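Local coordinates for protein monomethylamine methyltransferase MtmB1 (Methanosarcina barkeri, PDB 1NTH) that catalyses transfer of the methyl group of monomethylamine to the corrinoid cofactor of its partner protein MtmC, a step of methanogenesis from methylamine, at residues Ser305-Cys319 / Glu348-Arg361. Sequence-based numbering, arbitrary orientation.
Sequences STNTRETLMIAGWAC and EASAQSITDTASGR
Cys-319 lays its CB over one face of the Arg-361 guanidinium, 3.3 Å from NE and slightly farther from CZ, while its SG rests against the arginine CD. A bend at chi2 (-72°) folds the Arg-361 chain back to that place, where NH2 makes a weak hydrogen bond to Ala-315 O (3.3 Å) and a salt bridge to Asp-296. Helices 309-319 and 348-359 run nearly parallel, their axes 14° apart and 8.9 Å at closest approach, as neighbouring outer helices of a TIM barrel do, with strand 330-333 beneath them. Gly-316 brings the backbones close: its CA lies 5.2 Å from the CA of Ser-359, and Thr-355 CG2 packs on Leu-312 O. The hydroxyls of Thr-355 and Ser-359 turn back into their own helix, hydrogen-bonded to Ala-351 O and Thr-355 O. One turn toward the N-terminus, Leu-312 packs with CD2 on Gln-352 CA and CD1 on Ala-351 CB.

Beyond it the contact becomes polar. Thr-306 OG1 donates a 2.6 Å hydrogen bond to OE1 of the extended Gln-352, whose NE2 bonds Gln-333 O; a water joins OE1 to Asn-307 OD1. Asn-307 ND2 gives a straight hydrogen bond (169°) to the anti side of Glu-348 OE2, amide and carboxylate almost perpendicular; Cys-337 N also donates to that oxygen. Buried polar groups thus flank a middle of Gly-316, Leu-312, Ala-351 and Thr-355, and those of Thr-306 and Asn-307 probably hold the turn before helix 309-319 against helix 348-359.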
# COMPACT_ATOMS: atom_id res chain seq x y z
N SER A 305 -37.32 -19.33 14.73
CA SER A 305 -37.06 -17.93 15.03
C SER A 305 -36.15 -17.78 16.25
O SER A 305 -36.09 -18.66 17.11
CB SER A 305 -38.36 -17.18 15.30
OG SER A 305 -38.11 -15.86 15.76
N THR A 306 -35.44 -16.66 16.32
CA THR A 306 -34.53 -16.38 17.42
C THR A 306 -35.17 -15.47 18.47
O THR A 306 -34.55 -15.17 19.49
CB THR A 306 -33.27 -15.67 16.91
OG1 THR A 306 -33.65 -14.51 16.16
CG2 THR A 306 -32.44 -16.59 16.04
N ASN A 307 -36.41 -15.04 18.24
CA ASN A 307 -37.06 -14.16 19.19
C ASN A 307 -38.28 -14.72 19.92
O ASN A 307 -39.20 -13.98 20.26
CB ASN A 307 -37.43 -12.83 18.52
CG ASN A 307 -38.18 -13.02 17.22
OD1 ASN A 307 -37.61 -12.85 16.14
ND2 ASN A 307 -39.45 -13.38 17.32
N THR A 308 -38.30 -16.03 20.15
CA THR A 308 -39.40 -16.61 20.89
C THR A 308 -39.02 -16.41 22.36
O THR A 308 -37.86 -16.11 22.66
CB THR A 308 -39.57 -18.13 20.61
OG1 THR A 308 -38.44 -18.84 21.13
CG2 THR A 308 -39.71 -18.38 19.12
N ARG A 309 -39.98 -16.56 23.26
CA ARG A 309 -39.71 -16.39 24.67
C ARG A 309 -38.53 -17.25 25.13
O ARG A 309 -37.65 -16.78 25.84
CB ARG A 309 -40.96 -16.72 25.49
CG ARG A 309 -40.81 -16.53 27.00
CD ARG A 309 -42.15 -16.76 27.69
NE ARG A 309 -43.14 -15.75 27.30
CZ ARG A 309 -43.30 -14.58 27.92
NH1 ARG A 309 -42.54 -14.26 28.96
NH2 ARG A 309 -44.21 -13.72 27.48
N GLU A 310 -38.51 -18.51 24.70
CA GLU A 310 -37.45 -19.42 25.09
C GLU A 310 -36.07 -19.05 24.56
O GLU A 310 -35.09 -19.05 25.31
CB GLU A 310 -37.79 -20.85 24.67
CG GLU A 310 -39.06 -21.39 25.31
CD GLU A 310 -40.30 -21.18 24.45
OE1 GLU A 310 -40.28 -20.33 23.54
OE2 GLU A 310 -41.31 -21.87 24.71
N THR A 311 -35.98 -18.73 23.27
CA THR A 311 -34.70 -18.38 22.67
C THR A 311 -34.15 -17.05 23.19
O THR A 311 -32.94 -16.87 23.29
CB THR A 311 -34.80 -18.34 21.12
OG1 THR A 311 -35.84 -17.44 20.72
CG2 THR A 311 -35.10 -19.73 20.58
N LEU A 312 -35.04 -16.12 23.53
CA LEU A 312 -34.59 -14.84 24.08
C LEU A 312 -34.00 -15.09 25.47
O LEU A 312 -32.98 -14.50 25.84
CB LEU A 312 -35.75 -13.84 24.16
CG LEU A 312 -36.26 -13.31 22.81
CD1 LEU A 312 -37.48 -12.44 23.02
CD2 LEU A 312 -35.15 -12.52 22.11
N MET A 313 -34.63 -15.97 26.24
CA MET A 313 -34.13 -16.30 27.58
C MET A 313 -32.77 -16.98 27.48
O MET A 313 -31.87 -16.71 28.28
CB MET A 313 -35.12 -17.21 28.31
CG MET A 313 -36.40 -16.51 28.72
SD MET A 313 -37.62 -17.66 29.39
CE MET A 313 -36.85 -18.09 30.95
N ILE A 314 -32.62 -17.88 26.51
CA ILE A 314 -31.36 -18.59 26.32
C ILE A 314 -30.25 -17.59 26.00
O ILE A 314 -29.18 -17.63 26.61
CB ILE A 314 -31.48 -19.62 25.18
CG1 ILE A 314 -32.45 -20.73 25.60
CG2 ILE A 314 -30.11 -20.21 24.85
CD1 ILE A 314 -32.88 -21.64 24.47
N ALA A 315 -30.51 -16.69 25.06
CA ALA A 315 -29.52 -15.70 24.67
C ALA A 315 -29.19 -14.74 25.81
O ALA A 315 -28.03 -14.43 26.06
CB ALA A 315 -30.01 -14.91 23.45
N GLY A 316 -30.23 -14.27 26.50
CA GLY A 316 -30.03 -13.34 27.61
C GLY A 316 -29.17 -13.92 28.72
O GLY A 316 -28.26 -13.25 29.21
N TRP A 317 -29.47 -15.14 29.13
CA TRP A 317 -28.70 -15.78 30.20
C TRP A 317 -27.29 -16.13 29.75
O TRP A 317 -26.34 -15.94 30.51
CB TRP A 317 -29.41 -17.05 30.70
CG TRP A 317 -30.50 -16.76 31.69
CD1 TRP A 317 -31.75 -16.29 31.43
CD2 TRP A 317 -30.41 -16.90 33.11
NE1 TRP A 317 -32.45 -16.12 32.60
CE2 TRP A 317 -31.65 -16.49 33.65
CE3 TRP A 317 -29.40 -17.34 33.98
CZ2 TRP A 317 -31.90 -16.50 35.03
CZ3 TRP A 317 -29.66 -17.35 35.35
CH2 TRP A 317 -30.90 -16.93 35.86
N ALA A 318 -27.14 -16.64 28.54
CA ALA A 318 -25.82 -17.00 28.05
C ALA A 318 -24.91 -15.77 27.98
O ALA A 318 -23.77 -15.80 28.46
CB ALA A 318 -25.93 -17.66 26.67
N CYS A 319 -25.41 -14.69 27.39
CA CYS A 319 -24.62 -13.47 27.26
C CYS A 319 -24.33 -12.79 28.59
O CYS A 319 -23.21 -12.34 28.83
CB CYS A 319 -25.30 -12.48 26.31
SG CYS A 319 -24.26 -11.04 25.95
N GLU A 348 -40.86 -8.24 16.69
CA GLU A 348 -40.05 -9.42 16.97
C GLU A 348 -38.58 -9.01 17.09
O GLU A 348 -37.90 -9.38 18.05
CB GLU A 348 -40.20 -10.45 15.85
CG GLU A 348 -41.46 -11.29 15.90
CD GLU A 348 -41.50 -12.31 14.77
OE1 GLU A 348 -41.90 -11.94 13.64
OE2 GLU A 348 -41.12 -13.48 15.00
N ALA A 349 -38.11 -8.25 16.12
CA ALA A 349 -36.72 -7.80 16.12
C ALA A 349 -36.47 -6.90 17.32
O ALA A 349 -35.39 -6.93 17.91
CB ALA A 349 -36.41 -7.07 14.83
N SER A 350 -37.46 -6.09 17.68
CA SER A 350 -37.32 -5.18 18.81
C SER A 350 -37.13 -5.95 20.11
O SER A 350 -36.29 -5.59 20.94
CB SER A 350 -38.55 -4.28 18.93
OG SER A 350 -38.63 -3.38 17.84
N ALA A 351 -37.92 -7.01 20.30
CA ALA A 351 -37.80 -7.81 21.52
C ALA A 351 -36.38 -8.36 21.63
O ALA A 351 -35.80 -8.38 22.71
CB ALA A 351 -38.81 -8.95 21.50
N GLN A 352 -35.82 -8.80 20.51
CA GLN A 352 -34.47 -9.35 20.55
C GLN A 352 -33.43 -8.26 20.78
O GLN A 352 -32.44 -8.49 21.47
CB GLN A 352 -34.15 -10.12 19.27
CG GLN A 352 -32.88 -10.94 19.42
CD GLN A 352 -32.61 -11.83 18.23
OE1 GLN A 352 -33.53 -12.25 17.53
NE2 GLN A 352 -31.34 -12.15 18.01
N SER A 353 -33.65 -7.08 20.20
CA SER A 353 -32.71 -5.98 20.39
C SER A 353 -32.69 -5.56 21.86
O SER A 353 -31.64 -5.25 22.42
CB SER A 353 -33.09 -4.80 19.50
OG SER A 353 -32.19 -3.72 19.68
N ILE A 354 -33.86 -5.57 22.50
CA ILE A 354 -33.94 -5.21 23.91
C ILE A 354 -33.15 -6.24 24.72
O ILE A 354 -32.33 -5.89 25.57
CB ILE A 354 -35.41 -5.18 24.40
CG1 ILE A 354 -36.15 -4.01 23.75
CG2 ILE A 354 -35.45 -5.10 25.92
CD1 ILE A 354 -37.66 -4.05 23.96
N THR A 355 -33.40 -7.51 24.44
CA THR A 355 -32.73 -8.60 25.15
C THR A 355 -31.22 -8.58 24.95
O THR A 355 -30.46 -8.66 25.92
CB THR A 355 -33.26 -9.97 24.67
OG1 THR A 355 -34.68 -10.01 24.85
CG2 THR A 355 -32.61 -11.10 25.45
N ASP A 356 -30.78 -8.46 23.70
CA ASP A 356 -29.35 -8.45 23.39
C ASP A 356 -28.63 -7.24 23.98
O ASP A 356 -27.53 -7.37 24.52
CB ASP A 356 -29.14 -8.46 21.87
CG ASP A 356 -29.54 -9.78 21.24
OD1 ASP A 356 -29.58 -10.80 21.96
OD2 ASP A 356 -29.80 -9.80 20.02
N THR A 357 -29.24 -6.07 23.87
CA THR A 357 -28.63 -4.86 24.41
C THR A 357 -28.49 -4.93 25.93
O THR A 357 -27.41 -4.71 26.48
CB THR A 357 -29.46 -3.62 24.02
OG1 THR A 357 -29.51 -3.51 22.60
CG2 THR A 357 -28.84 -2.35 24.60
N ALA A 358 -29.58 -5.26 26.61
CA ALA A 358 -29.55 -5.33 28.07
C ALA A 358 -28.68 -6.47 28.61
O ALA A 358 -28.08 -6.34 29.67
CB ALA A 358 -30.96 -5.46 28.61
N SER A 359 -28.60 -7.58 27.88
CA SER A 359 -27.81 -8.72 28.34
C SER A 359 -26.31 -8.54 28.14
O SER A 359 -25.52 -9.34 28.64
CB SER A 359 -28.28 -10.02 27.67
OG SER A 359 -28.02 -10.02 26.27
N GLY A 360 -25.91 -7.50 27.41
CA GLY A 360 -24.49 -7.25 27.21
C GLY A 360 -23.84 -7.60 25.89
O GLY A 360 -22.62 -7.67 25.82
N ARG A 361 -24.62 -7.83 24.83
CA ARG A 361 -24.04 -8.17 23.53
C ARG A 361 -23.28 -6.97 22.98
O ARG A 361 -23.71 -5.83 23.13
CB ARG A 361 -25.12 -8.56 22.53
CG ARG A 361 -25.87 -9.84 22.85
CD ARG A 361 -25.02 -11.08 22.63
NE ARG A 361 -25.76 -12.28 23.02
CZ ARG A 361 -25.27 -13.51 23.02
NH1 ARG A 361 -24.01 -13.74 22.65
NH2 ARG A 361 -26.02 -14.53 23.42
O HOH W 1 -35.29 -11.19 15.51